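Local coordinates for O-methyltransferase, SAM-dependent (Legionella pneumophila subsp. pneumophila, PDB 3R3H), which probably transfers methyl groups from S-adenosyl-L-methionine to oxygen atoms of acceptor molecules, as an O-methyltransferase, at residues A[123-128]-A[153-158]; A[64-69]-A[76-81]; A[19-24]-A[48-53]; A[27-32]-A[102-107]. One frame throughout, in Å; residues are numbered along the deposited sequence.

Contact 1 (A[123-128]-A[153-158]); sequences DTLHSL and YELALK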
# COMPACT_ATOMS: atom_id res chain seq x y z
N ASP A 123 -7.14 0.42 27.95
CA ASP A 123 -6.94 1.49 28.94
C ASP A 123 -6.05 2.60 28.42
O ASP A 123 -6.35 3.78 28.61
CB ASP A 123 -6.31 0.94 30.22
CG ASP A 123 -7.13 -0.14 30.86
OD1 ASP A 123 -7.06 -1.30 30.38
OD2 ASP A 123 -7.86 0.17 31.84
N THR A 124 -4.96 2.22 27.78
CA THR A 124 -4.03 3.19 27.23
C THR A 124 -4.72 4.10 26.21
O THR A 124 -4.42 5.29 26.14
CB THR A 124 -2.83 2.48 26.57
OG1 THR A 124 -2.15 1.67 27.54
CG2 THR A 124 -1.87 3.51 25.99
N LEU A 125 -5.64 3.54 25.43
CA LEU A 125 -6.35 4.32 24.42
C LEU A 125 -7.41 5.26 25.00
O LEU A 125 -7.61 6.37 24.48
CB LEU A 125 -6.99 3.41 23.37
CG LEU A 125 -6.10 2.42 22.60
CD1 LEU A 125 -6.87 1.93 21.38
CD2 LEU A 125 -4.79 3.06 22.17
N HIS A 126 -8.11 4.84 26.05
CA HIS A 126 -9.09 5.75 26.65
C HIS A 126 -8.33 6.87 27.32
O HIS A 126 -8.72 8.03 27.28
CB HIS A 126 -9.96 5.03 27.67
CG HIS A 126 -10.89 4.04 27.06
ND1 HIS A 126 -10.66 2.68 27.11
CD2 HIS A 126 -12.01 4.21 26.32
CE1 HIS A 126 -11.60 2.05 26.41
NE2 HIS A 126 -12.43 2.96 25.93
N SER A 127 -7.21 6.51 27.94
CA SER A 127 -6.38 7.49 28.60
C SER A 127 -5.90 8.54 27.60
O SER A 127 -5.86 9.74 27.90
CB SER A 127 -5.17 6.79 29.23
OG SER A 127 -4.07 7.68 29.24
N LEU A 128 -5.52 8.07 26.41
CA LEU A 128 -5.05 8.94 25.35
C LEU A 128 -6.17 9.86 24.88
O LEU A 128 -5.92 11.00 24.49
CB LEU A 128 -4.55 8.12 24.17
CG LEU A 128 -3.19 7.45 24.32
CD1 LEU A 128 -2.95 6.56 23.12
CD2 LEU A 128 -2.12 8.50 24.42
N TYR A 153 -11.05 -0.62 16.70
CA TYR A 153 -11.46 0.03 15.46
C TYR A 153 -12.24 1.30 15.74
O TYR A 153 -11.95 2.36 15.19
CB TYR A 153 -12.33 -0.93 14.63
CG TYR A 153 -12.85 -0.33 13.34
CD1 TYR A 153 -11.98 0.22 12.40
CD2 TYR A 153 -14.21 -0.38 13.03
CE1 TYR A 153 -12.45 0.71 11.17
CE2 TYR A 153 -14.69 0.11 11.81
CZ TYR A 153 -13.81 0.65 10.88
OH TYR A 153 -14.26 1.09 9.66
N GLU A 154 -13.23 1.18 16.61
CA GLU A 154 -14.06 2.32 16.99
C GLU A 154 -13.27 3.44 17.62
O GLU A 154 -13.43 4.60 17.27
CB GLU A 154 -15.16 1.85 17.95
CG GLU A 154 -16.18 0.95 17.29
CD GLU A 154 -16.90 1.65 16.14
OE1 GLU A 154 -17.33 2.81 16.32
OE2 GLU A 154 -17.05 1.02 15.06
N LEU A 155 -12.42 3.07 18.58
CA LEU A 155 -11.55 4.00 19.29
C LEU A 155 -10.63 4.71 18.29
O LEU A 155 -10.51 5.94 18.31
CB LEU A 155 -10.72 3.21 20.30
CG LEU A 155 -10.78 3.49 21.81
CD1 LEU A 155 -12.04 4.23 22.20
CD2 LEU A 155 -10.67 2.16 22.54
N ALA A 156 -9.99 3.93 17.42
CA ALA A 156 -9.08 4.46 16.41
C ALA A 156 -9.78 5.48 15.53
O ALA A 156 -9.16 6.45 15.06
CB ALA A 156 -8.53 3.32 15.55
N LEU A 157 -11.07 5.27 15.29
CA LEU A 157 -11.86 6.18 14.47
C LEU A 157 -12.02 7.53 15.17
O LEU A 157 -12.19 8.56 14.51
CB LEU A 157 -13.24 5.58 14.17
CG LEU A 157 -13.27 4.39 13.20
CD1 LEU A 157 -14.66 3.82 13.16
CD2 LEU A 157 -12.81 4.82 11.82
N LYS A 158 -11.98 7.52 16.49
CA LYS A 158 -12.10 8.75 17.25
C LYS A 158 -10.73 9.41 17.36
O LYS A 158 -10.61 10.63 17.32
CB LYS A 158 -12.68 8.47 18.64
CG LYS A 158 -13.83 7.47 18.62
CD LYS A 158 -14.97 7.91 19.54
CE LYS A 158 -14.78 7.49 20.99
NZ LYS A 158 -14.99 6.03 21.21
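His126 is the polar residue of this otherwise apolar contact: its ND1 turns back along helix 121-132 to a weak hydrogen bond with the backbone O of Leu122, while the opposite part of its ring rests on Leu155. The nearest approach there is 3.9 Å, from His126 NE2 to Leu155 CD2, and the other methyl, Leu155 CD1, lies 4.0 Å from the same nitrogen, so the fork of the leucine straddles one corner of the imidazole. The touch counts as an off-centre CH-pi contact, with CD2 4.2 Å from the centroid of the His126 ring and 29° off the ring normal. CG stands beside the backbone N (chi1 -69°), and although CB sets out along the flank of the helix, the ring ends up against Leu155.

Leu125 supplies the apolar half. Its CB is 4.0 Å from Leu155 CD2, and its CD1 reaches Leu155 CD2 at the same distance. The two leucine side chains cross obliquely. Leu155 CD2 thus touches both the Leu125 side chain and the imidazole. A leucine suits this place because its two methyls can reach both neighbours at once, CD2 touching Leu125 and the imidazole, CD1 the imidazole. Leu125 continues inward onto Leu65 and Leu67 of strand 63-68, whereas His126 is partly exposed, and imidazole tolerates that mixed setting. Helices 121-132 and 149-159 here pack side by side over one face of the central sheet, an arrangement typical of the Rossmann-like fold of class I methyltransferases.

Contact 2 (A[64-69]-A[76-81]); sequences VLELGT and LAMSLA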
# COMPACT_ATOMS: atom_id res chain seq x y z
N VAL A 64 2.04 9.49 15.59
CA VAL A 64 1.66 8.13 15.23
C VAL A 64 1.35 7.27 16.45
O VAL A 64 1.93 7.47 17.51
CB VAL A 64 2.79 7.47 14.42
CG1 VAL A 64 2.56 5.98 14.29
CG2 VAL A 64 2.86 8.12 13.04
N LEU A 65 0.44 6.32 16.30
CA LEU A 65 0.06 5.44 17.39
C LEU A 65 0.03 4.00 16.91
O LEU A 65 -0.40 3.72 15.78
CB LEU A 65 -1.33 5.82 17.91
CG LEU A 65 -1.88 4.92 19.02
CD1 LEU A 65 -1.24 5.34 20.32
CD2 LEU A 65 -3.40 5.05 19.12
N GLU A 66 0.52 3.08 17.73
CA GLU A 66 0.48 1.66 17.38
C GLU A 66 0.15 0.86 18.63
O GLU A 66 0.34 1.34 19.75
CB GLU A 66 1.80 1.19 16.77
CG GLU A 66 3.03 1.51 17.56
CD GLU A 66 4.16 0.52 17.27
OE1 GLU A 66 4.25 0.04 16.11
OE2 GLU A 66 4.96 0.23 18.20
N LEU A 67 -0.40 -0.34 18.44
CA LEU A 67 -0.80 -1.21 19.55
C LEU A 67 -0.39 -2.62 19.19
O LEU A 67 -0.41 -3.00 18.01
CB LEU A 67 -2.31 -1.24 19.74
CG LEU A 67 -3.24 -0.03 19.63
CD1 LEU A 67 -3.23 0.58 18.23
CD2 LEU A 67 -4.64 -0.54 19.95
N GLY A 68 -0.06 -3.42 20.20
CA GLY A 68 0.34 -4.78 19.91
C GLY A 68 1.29 -5.35 20.92
O GLY A 68 1.48 -4.78 22.00
N THR A 69 1.86 -6.50 20.59
CA THR A 69 2.83 -7.15 21.46
C THR A 69 4.11 -6.99 20.64
O THR A 69 4.35 -7.71 19.65
CB THR A 69 2.47 -8.64 21.70
OG1 THR A 69 2.66 -9.38 20.49
CG2 THR A 69 1.01 -8.76 22.13
N LEU A 76 10.38 1.78 16.08
CA LEU A 76 11.61 2.40 15.66
C LEU A 76 11.49 2.85 14.21
O LEU A 76 11.72 4.02 13.87
CB LEU A 76 12.75 1.41 15.80
CG LEU A 76 14.14 1.89 15.35
CD1 LEU A 76 14.54 3.13 16.14
CD2 LEU A 76 15.13 0.76 15.56
N ALA A 77 11.11 1.89 13.35
CA ALA A 77 10.93 2.15 11.92
C ALA A 77 10.01 3.34 11.72
O ALA A 77 10.28 4.19 10.88
CB ALA A 77 10.34 0.93 11.23
N MET A 78 8.93 3.40 12.49
CA MET A 78 7.97 4.49 12.40
C MET A 78 8.58 5.85 12.71
O MET A 78 8.35 6.81 11.97
CB MET A 78 6.77 4.22 13.33
CG MET A 78 5.62 3.47 12.64
SD MET A 78 4.22 3.04 13.71
CE MET A 78 4.05 1.31 13.30
N SER A 79 9.37 5.96 13.79
CA SER A 79 9.96 7.26 14.12
C SER A 79 11.08 7.64 13.16
O SER A 79 11.38 8.81 12.98
CB SER A 79 10.46 7.30 15.57
OG SER A 79 11.68 6.62 15.73
N LEU A 80 11.69 6.63 12.55
CA LEU A 80 12.77 6.88 11.59
C LEU A 80 12.22 7.60 10.37
O LEU A 80 12.94 8.34 9.70
CB LEU A 80 13.41 5.57 11.14
CG LEU A 80 14.42 4.94 12.09
CD1 LEU A 80 14.82 3.58 11.55
CD2 LEU A 80 15.64 5.83 12.23
N ALA A 81 10.94 7.37 10.08
CA ALA A 81 10.29 7.98 8.93
C ALA A 81 9.56 9.24 9.37
O ALA A 81 8.87 9.87 8.58
CB ALA A 81 9.32 6.99 8.31
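Apolar packing comes first: Met78 leans from helix 73-80 onto the sheet, and its SD lies 3.4 Å from Val64 CG1 on strand 63-68. The two side chains meet at about a right angle, the valine methyl set against the sulfur. Val64 turns this methyl outward by setting CG1 anti to its backbone N (chi1 168°). Methionine suits the place because its long, pliable chain can bridge the gap between helix and strand; it also touches Phe141 of the adjoining strand 137-143.

Contact between a methyl and a carboxylate follows. The Met78 chain bends at its last torsion, bringing CE up to the carboxylate of Glu66, with CE 4.0 Å from Glu66 CD. This buried group is held elsewhere: OE1 bonds to Ser74 OG and OE2 to Thr90 OG1, so both oxygens have hydroxyl partners, which would ease the cost of burying it, if it is ionised.

Hydrogen bonding within the helix is the third kind. Leu76 O accepts from Leu80 N at 2.9 Å and from Ser79 OG at 3.2 Å, which ties the serine hydroxyl back onto its own helix. The strand ends at Gly68, with phi 152°. This strand end and the turn that follows it, leading to helix 73-80 of a beta-alpha-beta unit, are consistent with motif I, the glycine-containing region that binds S-adenosylmethionine in class I methyltransferases.

Contact 3 (A[19-24]-A[48-53]); sequences ISLREH and QAQFMQ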
# COMPACT_ATOMS: atom_id res chain seq x y z
N ILE A 19 16.15 -6.13 -3.50
CA ILE A 19 15.96 -4.92 -4.30
C ILE A 19 15.23 -3.76 -3.61
O ILE A 19 15.29 -2.64 -4.09
CB ILE A 19 15.23 -5.25 -5.62
CG1 ILE A 19 13.79 -5.68 -5.31
CG2 ILE A 19 15.97 -6.36 -6.38
CD1 ILE A 19 12.90 -5.78 -6.54
N SER A 20 14.54 -4.01 -2.50
CA SER A 20 13.81 -2.91 -1.87
C SER A 20 14.11 -2.62 -0.40
O SER A 20 14.05 -1.47 0.03
CB SER A 20 12.30 -3.09 -2.03
OG SER A 20 11.79 -4.09 -1.17
N LEU A 21 14.43 -3.66 0.38
CA LEU A 21 14.70 -3.44 1.80
C LEU A 21 15.88 -2.51 2.00
O LEU A 21 17.01 -2.83 1.62
CB LEU A 21 14.99 -4.76 2.52
CG LEU A 21 14.46 -4.93 3.96
CD1 LEU A 21 15.30 -5.99 4.65
CD2 LEU A 21 14.49 -3.64 4.75
N ARG A 22 15.60 -1.36 2.59
CA ARG A 22 16.62 -0.37 2.88
C ARG A 22 16.50 -0.14 4.39
O ARG A 22 16.09 0.92 4.87
CB ARG A 22 16.37 0.91 2.06
CG ARG A 22 17.04 0.85 0.67
CD ARG A 22 16.19 1.37 -0.50
NE ARG A 22 16.23 2.82 -0.64
CZ ARG A 22 16.45 3.46 -1.79
NH1 ARG A 22 16.64 2.76 -2.90
NH2 ARG A 22 16.48 4.79 -1.83
N GLU A 23 16.88 -1.19 5.12
CA GLU A 23 16.83 -1.26 6.57
C GLU A 23 17.94 -0.54 7.32
O GLU A 23 19.12 -0.65 6.97
CB GLU A 23 16.80 -2.73 6.97
CG GLU A 23 16.42 -3.00 8.39
CD GLU A 23 16.24 -4.47 8.61
OE1 GLU A 23 17.16 -5.24 8.26
OE2 GLU A 23 15.18 -4.88 9.13
N HIS A 24 17.56 0.18 8.36
CA HIS A 24 18.52 0.92 9.17
C HIS A 24 19.19 -0.07 10.14
O HIS A 24 18.52 -0.93 10.73
CB HIS A 24 17.79 2.02 9.93
CG HIS A 24 18.67 2.86 10.78
ND1 HIS A 24 19.27 2.39 11.94
CD2 HIS A 24 19.03 4.16 10.68
CE1 HIS A 24 19.95 3.36 12.50
NE2 HIS A 24 19.83 4.45 11.76
N GLN A 48 6.97 -4.64 5.52
CA GLN A 48 5.66 -4.24 5.99
C GLN A 48 5.88 -2.92 6.68
O GLN A 48 5.09 -1.98 6.55
CB GLN A 48 5.11 -5.24 6.99
CG GLN A 48 3.85 -5.92 6.53
CD GLN A 48 4.08 -6.66 5.22
OE1 GLN A 48 4.66 -7.75 5.21
NE2 GLN A 48 3.64 -6.07 4.11
N ALA A 49 6.98 -2.86 7.42
CA ALA A 49 7.35 -1.68 8.18
C ALA A 49 7.82 -0.58 7.24
O ALA A 49 7.53 0.59 7.44
CB ALA A 49 8.43 -2.03 9.18
N GLN A 50 8.56 -0.97 6.20
CA GLN A 50 9.05 0.01 5.26
C GLN A 50 7.88 0.60 4.48
O GLN A 50 7.93 1.75 4.04
CB GLN A 50 10.07 -0.64 4.34
CG GLN A 50 10.59 0.30 3.27
CD GLN A 50 11.93 -0.13 2.71
OE1 GLN A 50 12.31 0.26 1.60
NE2 GLN A 50 12.67 -0.93 3.49
N PHE A 51 6.82 -0.20 4.31
CA PHE A 51 5.63 0.26 3.61
C PHE A 51 4.94 1.27 4.51
O PHE A 51 4.44 2.28 4.02
CB PHE A 51 4.68 -0.90 3.32
CG PHE A 51 3.35 -0.47 2.75
CD1 PHE A 51 2.16 -0.84 3.38
CD2 PHE A 51 3.28 0.33 1.62
CE1 PHE A 51 0.91 -0.42 2.88
CE2 PHE A 51 2.03 0.76 1.11
CZ PHE A 51 0.85 0.38 1.75
N MET A 52 4.91 0.99 5.81
CA MET A 52 4.27 1.86 6.79
C MET A 52 5.06 3.16 6.98
O MET A 52 4.55 4.15 7.53
CB MET A 52 4.11 1.14 8.14
CG MET A 52 3.18 -0.08 8.10
SD MET A 52 2.72 -0.71 9.73
CE MET A 52 4.28 -1.35 10.26
N GLN A 53 6.30 3.15 6.53
CA GLN A 53 7.17 4.33 6.61
C GLN A 53 6.76 5.22 5.44
O GLN A 53 6.70 6.45 5.56
CB GLN A 53 8.63 3.93 6.43
CG GLN A 53 9.27 3.29 7.63
CD GLN A 53 10.76 3.15 7.45
OE1 GLN A 53 11.53 3.38 8.38
NE2 GLN A 53 11.17 2.78 6.24
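Where helix 10-20 ends, Leu21 leaves helical backbone angles (psi 116°) and the chain runs on extended past Gln50 of helix 46-59, the Leu21 and Gln50 CA atoms being 7.5 Å apart. Gln50 does most of the reaching. Its CG stands anti to the backbone N (chi1 177°) and the chain stays extended beyond, so the terminal amide faces two adjacent backbone groups of the other segment: Gln50 CD is 3.7 Å from Ser20 O and 3.9 Å from Arg22 N. Which end of the amide faces which group is doubtful in the model; turned over, it may hydrogen-bond to both. A glutamine suits the spot, since one amide carries both a donor and an acceptor and could meet both the carbonyl of Ser20 at the helix end and the N-H of Arg22 just beyond it.

Around this amide the aliphatic parts close in. Leu21 brings its CD2 methyl obliquely against the amide end, and the CB of Arg22 comes near from the adjoining residue. The arginine chain then bends away, and its NH2 bonds to Asp200 O of the second subunit. Ser20 turns its OG back to Leu16 O within its own helix.

Both segments lie at the subunit boundary: Val205 and Leu207 of the second subunit, on its strand 203-208, pack on Gln50 and Ser20, while helix 73-80 of the same chain adjoins helix 46-59, where Met52 meets Met78.

Contact 4 (A[27-32]-A[102-107]); sequences LAALRK and HPYWRE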
# COMPACT_ATOMS: atom_id res chain seq x y z
N LEU A 27 17.65 -1.11 13.32
CA LEU A 27 16.48 -1.94 13.03
C LEU A 27 16.93 -3.37 12.80
O LEU A 27 16.51 -4.29 13.51
CB LEU A 27 15.78 -1.45 11.76
CG LEU A 27 14.74 -0.35 11.84
CD1 LEU A 27 14.20 -0.07 10.45
CD2 LEU A 27 13.64 -0.78 12.78
N ALA A 28 17.80 -3.55 11.81
CA ALA A 28 18.31 -4.86 11.46
C ALA A 28 18.85 -5.57 12.70
O ALA A 28 18.64 -6.77 12.89
CB ALA A 28 19.40 -4.72 10.41
N ALA A 29 19.53 -4.79 13.55
CA ALA A 29 20.12 -5.29 14.78
C ALA A 29 19.05 -5.70 15.79
O ALA A 29 19.15 -6.75 16.41
CB ALA A 29 21.03 -4.22 15.38
N LEU A 30 18.05 -4.84 15.95
CA LEU A 30 16.96 -5.13 16.87
C LEU A 30 16.33 -6.43 16.39
O LEU A 30 16.10 -7.36 17.17
CB LEU A 30 15.92 -3.99 16.86
CG LEU A 30 14.90 -3.88 18.01
CD1 LEU A 30 14.20 -2.52 17.96
CD2 LEU A 30 13.90 -5.02 17.94
N ARG A 31 16.08 -6.50 15.08
CA ARG A 31 15.49 -7.67 14.47
C ARG A 31 16.36 -8.91 14.70
O ARG A 31 15.94 -9.86 15.35
CB ARG A 31 15.30 -7.44 12.98
CG ARG A 31 13.92 -7.79 12.44
CD ARG A 31 14.04 -8.47 11.09
NE ARG A 31 15.02 -7.80 10.23
CZ ARG A 31 15.70 -8.41 9.26
NH1 ARG A 31 15.51 -9.70 9.02
NH2 ARG A 31 16.58 -7.72 8.55
N LYS A 32 17.57 -8.89 14.15
CA LYS A 32 18.51 -10.01 14.28
C LYS A 32 18.72 -10.49 15.73
O LYS A 32 18.93 -11.68 15.96
CB LYS A 32 19.85 -9.63 13.66
N HIS A 102 14.90 0.30 23.99
CA HIS A 102 15.58 1.58 24.13
C HIS A 102 17.06 1.61 23.75
O HIS A 102 17.55 2.61 23.24
CB HIS A 102 15.36 2.16 25.53
CG HIS A 102 16.05 1.40 26.63
ND1 HIS A 102 15.41 0.44 27.38
CD2 HIS A 102 17.31 1.50 27.11
CE1 HIS A 102 16.25 -0.03 28.29
NE2 HIS A 102 17.41 0.59 28.15
N PRO A 103 17.79 0.50 23.96
CA PRO A 103 19.21 0.58 23.56
C PRO A 103 19.32 0.91 22.06
O PRO A 103 20.07 1.82 21.66
CB PRO A 103 19.74 -0.82 23.89
CG PRO A 103 18.93 -1.20 25.07
CD PRO A 103 17.53 -0.76 24.67
N TYR A 104 18.56 0.17 21.25
CA TYR A 104 18.55 0.36 19.81
C TYR A 104 17.96 1.72 19.46
O TYR A 104 18.45 2.41 18.56
CB TYR A 104 17.74 -0.75 19.15
CG TYR A 104 18.29 -2.11 19.44
CD1 TYR A 104 17.86 -2.83 20.55
CD2 TYR A 104 19.27 -2.67 18.63
CE1 TYR A 104 18.38 -4.07 20.84
CE2 TYR A 104 19.81 -3.91 18.90
CZ TYR A 104 19.36 -4.61 20.01
OH TYR A 104 19.91 -5.85 20.31
N TRP A 105 16.89 2.11 20.16
CA TRP A 105 16.29 3.40 19.91
C TRP A 105 17.32 4.54 20.07
O TRP A 105 17.36 5.46 19.26
CB TRP A 105 15.09 3.62 20.85
CG TRP A 105 13.91 2.68 20.60
CD1 TRP A 105 13.69 1.89 19.50
CD2 TRP A 105 12.79 2.46 21.47
NE1 TRP A 105 12.51 1.20 19.64
CE2 TRP A 105 11.94 1.53 20.84
CE3 TRP A 105 12.43 2.97 22.73
CZ2 TRP A 105 10.73 1.09 21.42
CZ3 TRP A 105 11.22 2.53 23.32
CH2 TRP A 105 10.39 1.60 22.66
N ARG A 106 18.15 4.46 21.11
CA ARG A 106 19.20 5.45 21.38
C ARG A 106 20.22 5.45 20.25
O ARG A 106 20.56 6.49 19.69
CB ARG A 106 19.96 5.13 22.67
CG ARG A 106 19.10 5.00 23.90
CD ARG A 106 19.06 6.29 24.67
NE ARG A 106 17.96 6.30 25.63
CZ ARG A 106 17.74 5.35 26.54
NH1 ARG A 106 18.56 4.31 26.62
NH2 ARG A 106 16.70 5.46 27.37
N GLU A 107 20.72 4.26 19.97
CA GLU A 107 21.70 4.04 18.93
C GLU A 107 21.25 4.71 17.64
O GLU A 107 22.06 5.26 16.91
CB GLU A 107 21.89 2.54 18.73
CG GLU A 107 22.72 2.14 17.53
CD GLU A 107 22.68 0.63 17.28
OE1 GLU A 107 22.91 0.21 16.12
OE2 GLU A 107 22.42 -0.15 18.25
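Leu30, Ala29 and Tyr104 form the tight part of the contact: the phenol ring lies flat against the backbone of helix 25-32, with Leu30 CA 3.8 Å from the centroid of the Tyr104 ring and 17° off its normal, a CH-pi contact over the face. The leucine side chain continues along the ring, its CB 4.0 Å from Tyr104 CG. Setting CG anti to the backbone N (chi1 -163°) sends the branch toward the Tyr104 CB end of the ring. Ala29, whose small methyl lets the ring come close to the helix backbone, has its CB 3.7 Å from Tyr104 CE2. A broad flat ring suits this place because it can spread over backbone and side chain together.

The two short helices run nearly antiparallel, at 165°, with axes 9.8 Å apart. Helix 25-32 precedes the first strand of the Rossmann-like sheet, while helix 102-107 belongs to the crossover between strands 87-92 and 114-118, so the contact joins an N-terminal helix to a crossover of that fold.

Packing is looser toward the indole, where Leu30 CD1 comes no nearer than 4.4 Å to Trp105 NE1; the indole N-H is hydrogen-bonded to Gly72 O. At the outer margin, Ala29 and Tyr104 are both partly exposed to solvent.

From the N terminus, contact 3 opens at 19-24 and contact 4 at 27-32; contact 3 closes first, at 48-53, so the two loops cross. Their first segments are joined by a salt bridge from Glu23 to Arg31. Contact 2 then opens and closes within the span of contact 4, which ends at 102-107. Leu76 of contact 2 touches both Leu27 and Trp105, wedging helix 73-80 against the pair of helices in contact 4. Contact 1 follows in series, on the other face of the sheet, yet meets contact 2 through Leu65 and Leu67. Contact 3 ties the end of helix 10-20 to helix 46-59, contact 4 ties helix 25-32 to helix 102-107, and contacts 1 and 2 cover the sheet's two faces.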